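Local coordinates for protein esterase A (Caulobacter crescentus, PDB 5GKV) that probably hydrolyses ester substrates as a penicillin-binding protein homologue of the serine beta-lactamase family, at residues R92-E96 with G97-Y101. Residues are numbered along the deposited sequence; the frame is centred on the assembly and turned at random.
Sequences RLVDE and GRLAY
A Schellman motif ends helix 82-95, its two bonds reaching from G97 and R98 back to V94 and L93, and it illustrates how a helix stops and turns its chain back over its own last turn. G97 takes up positive phi (76°), a conformation that favours glycine. Its N donates to V94 O at 2.8 Å, and R98 N reaches L93 O at 3.0 Å. The returning chain then passes beside V94, whose CA-H points at L99 O, with V94 CA 3.2 Å from that oxygen. Apolar contacts follow the turn: L93 CB lies 4.3 Å from L99 CB, and V94 CG2 touches L99 CD2 at 4.0 Å. Beyond it, L93 and L99 pack on helix 173-186, while Y101 reaches helices 122-126 and 294-301 and makes a cation-pi contact with R304. On the outer side, the chains of E96 and R98 run alongside each other, their carboxylate and guanidinium planes nearly coplanar but their charged atoms not in contact. With CG1 anti to the backbone N (chi1 174°), V94 turns both methyls to the tyrosine: CG1 lies 3.7 Å from Y101 CD2, and CG2 sits over the ring face in a CH-pi contact, 3.9 Å from the Y101 centroid and 5° off its normal.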
ATOM      1  N   ARG A  92     -10.952  10.328  -0.859  1.00 16.77           N
ATOM      2  CA  ARG A  92     -12.180  10.600  -1.611  1.00 22.93           C
ATOM      3  C   ARG A  92     -13.339  10.996  -0.691  1.00 19.93           C
ATOM      4  O   ARG A  92     -14.068  11.952  -0.986  1.00 20.31           O
ATOM      5  CB  ARG A  92     -12.548   9.383  -2.461  1.00 18.78           C
ATOM      6  CG  ARG A  92     -11.654   9.216  -3.706  1.00 19.52           C
ATOM      7  CD  ARG A  92     -12.067   7.999  -4.535  1.00 22.96           C
ATOM      8  NE  ARG A  92     -13.215   8.234  -5.425  1.00 31.05           N
ATOM      9  CZ  ARG A  92     -14.339   7.521  -5.418  1.00 30.98           C
ATOM     10  NH1 ARG A  92     -14.497   6.524  -4.564  1.00 34.28           N
ATOM     11  NH2 ARG A  92     -15.316   7.808  -6.264  1.00 31.35           N
ATOM     12  N   LEU A  93     -13.547  10.259   0.413  1.00 18.04           N
ATOM     13  CA  LEU A  93     -14.604  10.638   1.360  1.00 20.85           C
ATOM     14  C   LEU A  93     -14.414  12.054   1.875  1.00 23.42           C
ATOM     15  O   LEU A  93     -15.389  12.804   2.021  1.00 20.56           O
ATOM     16  CB  LEU A  93     -14.656   9.697   2.557  1.00 19.12           C
ATOM     17  CG  LEU A  93     -15.110   8.270   2.352  1.00 20.68           C
ATOM     18  CD1 LEU A  93     -15.125   7.561   3.713  1.00 23.93           C
ATOM     19  CD2 LEU A  93     -16.498   8.267   1.722  1.00 21.97           C
ATOM     20  N   VAL A  94     -13.175  12.420   2.210  1.00 17.69           N
ATOM     21  CA  VAL A  94     -12.923  13.770   2.702  1.00 19.46           C
ATOM     22  C   VAL A  94     -13.198  14.789   1.602  1.00 23.02           C
ATOM     23  O   VAL A  94     -13.896  15.795   1.814  1.00 18.74           O
ATOM     24  CB  VAL A  94     -11.487  13.884   3.248  1.00 19.28           C
ATOM     25  CG1 VAL A  94     -11.168  15.317   3.617  1.00 20.89           C
ATOM     26  CG2 VAL A  94     -11.333  12.994   4.474  1.00 16.49           C
ATOM     27  N   ASP A  95     -12.671  14.532   0.406  1.00 17.71           N
ATOM     28  CA  ASP A  95     -12.873  15.443  -0.719  1.00 22.90           C
ATOM     29  C   ASP A  95     -14.350  15.642  -1.022  1.00 22.45           C
ATOM     30  O   ASP A  95     -14.756  16.737  -1.427  1.00 23.40           O
ATOM     31  CB  ASP A  95     -12.156  14.906  -1.963  1.00 21.81           C
ATOM     32  CG  ASP A  95     -12.190  15.885  -3.144  1.00 24.34           C
ATOM     33  OD1 ASP A  95     -11.912  17.090  -2.952  1.00 30.82           O
ATOM     34  OD2 ASP A  95     -12.486  15.434  -4.275  1.00 26.87           O
ATOM     35  N   GLU A  96     -15.160  14.601  -0.839  1.00 18.94           N
ATOM     36  CA  GLU A  96     -16.593  14.672  -1.063  1.00 21.57           C
ATOM     37  C   GLU A  96     -17.336  15.371   0.070  1.00 23.28           C
ATOM     38  O   GLU A  96     -18.553  15.533  -0.027  1.00 23.50           O
ATOM     39  CB  GLU A  96     -17.175  13.269  -1.261  1.00 23.85           C
ATOM     40  CG  GLU A  96     -16.722  12.573  -2.550  1.00 24.58           C
ATOM     41  CD  GLU A  96     -16.972  11.072  -2.513  1.00 29.29           C
ATOM     42  OE1 GLU A  96     -17.726  10.603  -1.632  1.00 30.65           O
ATOM     43  OE2 GLU A  96     -16.401  10.355  -3.360  1.00 32.94           O
ATOM     44  N   GLY A  97     -16.645  15.783   1.129  1.00 23.49           N
ATOM     45  CA  GLY A  97     -17.302  16.436   2.250  1.00 25.33           C
ATOM     46  C   GLY A  97     -18.077  15.523   3.173  1.00 26.71           C
ATOM     47  O   GLY A  97     -18.920  16.004   3.928  1.00 26.66           O
ATOM     48  N   ARG A  98     -17.818  14.220   3.151  1.00 21.11           N
ATOM     49  CA  ARG A  98     -18.494  13.285   4.037  1.00 21.48           C
ATOM     50  C   ARG A  98     -17.704  13.013   5.314  1.00 20.24           C
ATOM     51  O   ARG A  98     -18.200  12.315   6.198  1.00 22.07           O
ATOM     52  CB  ARG A  98     -18.761  11.969   3.303  1.00 24.31           C
ATOM     53  CG  ARG A  98     -19.608  12.119   2.042  1.00 29.65           C
ATOM     54  CD  ARG A  98     -20.029  10.759   1.506  1.00 38.20           C
ATOM     55  NE  ARG A  98     -21.059  10.201   2.375  1.00 47.35           N
ATOM     56  CZ  ARG A  98     -21.571   8.977   2.252  1.00 47.51           C
ATOM     57  NH1 ARG A  98     -21.151   8.153   1.285  1.00 44.39           N
ATOM     58  NH2 ARG A  98     -22.512   8.569   3.103  1.00 45.01           N
ATOM     59  N   LEU A  99     -16.500  13.556   5.420  1.00 21.67           N
ATOM     60  CA  LEU A  99     -15.518  13.276   6.461  1.00 20.87           C
ATOM     61  C   LEU A  99     -14.501  14.392   6.371  1.00 19.51           C
ATOM     62  O   LEU A  99     -14.335  14.988   5.305  1.00 23.52           O
ATOM     63  CB  LEU A  99     -14.848  11.905   6.243  1.00 18.72           C
ATOM     64  CG  LEU A  99     -13.881  11.328   7.287  1.00 21.76           C
ATOM     65  CD1 LEU A  99     -14.647  10.925   8.531  1.00 21.06           C
ATOM     66  CD2 LEU A  99     -13.115  10.126   6.701  1.00 18.97           C
ATOM     67  N   ALA A 100     -13.852  14.699   7.488  1.00 18.11           N
ATOM     68  CA  ALA A 100     -12.812  15.717   7.508  1.00 26.56           C
ATOM     69  C   ALA A 100     -11.575  15.120   8.151  1.00 20.53           C
ATOM     70  O   ALA A 100     -11.688  14.304   9.070  1.00 22.87           O
ATOM     71  CB  ALA A 100     -13.251  16.979   8.264  1.00 23.56           C
ATOM     72  N   TYR A 101     -10.399  15.501   7.642  1.00 18.69           N
ATOM     73  CA  TYR A 101      -9.158  14.934   8.167  1.00 18.69           C
ATOM     74  C   TYR A 101      -8.942  15.305   9.627  1.00 21.51           C
ATOM     75  O   TYR A 101      -8.326  14.539  10.373  1.00 21.64           O
ATOM     76  CB  TYR A 101      -7.967  15.387   7.328  1.00 19.72           C
ATOM     77  CG  TYR A 101      -7.737  14.533   6.089  1.00 21.92           C
ATOM     78  CD1 TYR A 101      -7.605  13.158   6.197  1.00 19.86           C
ATOM     79  CD2 TYR A 101      -7.642  15.106   4.826  1.00 21.48           C
ATOM     80  CE1 TYR A 101      -7.399  12.367   5.089  1.00 20.47           C
ATOM     81  CE2 TYR A 101      -7.432  14.310   3.679  1.00 20.73           C
ATOM     82  CZ  TYR A 101      -7.305  12.945   3.834  1.00 21.08           C
ATOM     83  OH  TYR A 101      -7.099  12.131   2.759  1.00 18.89           O
TER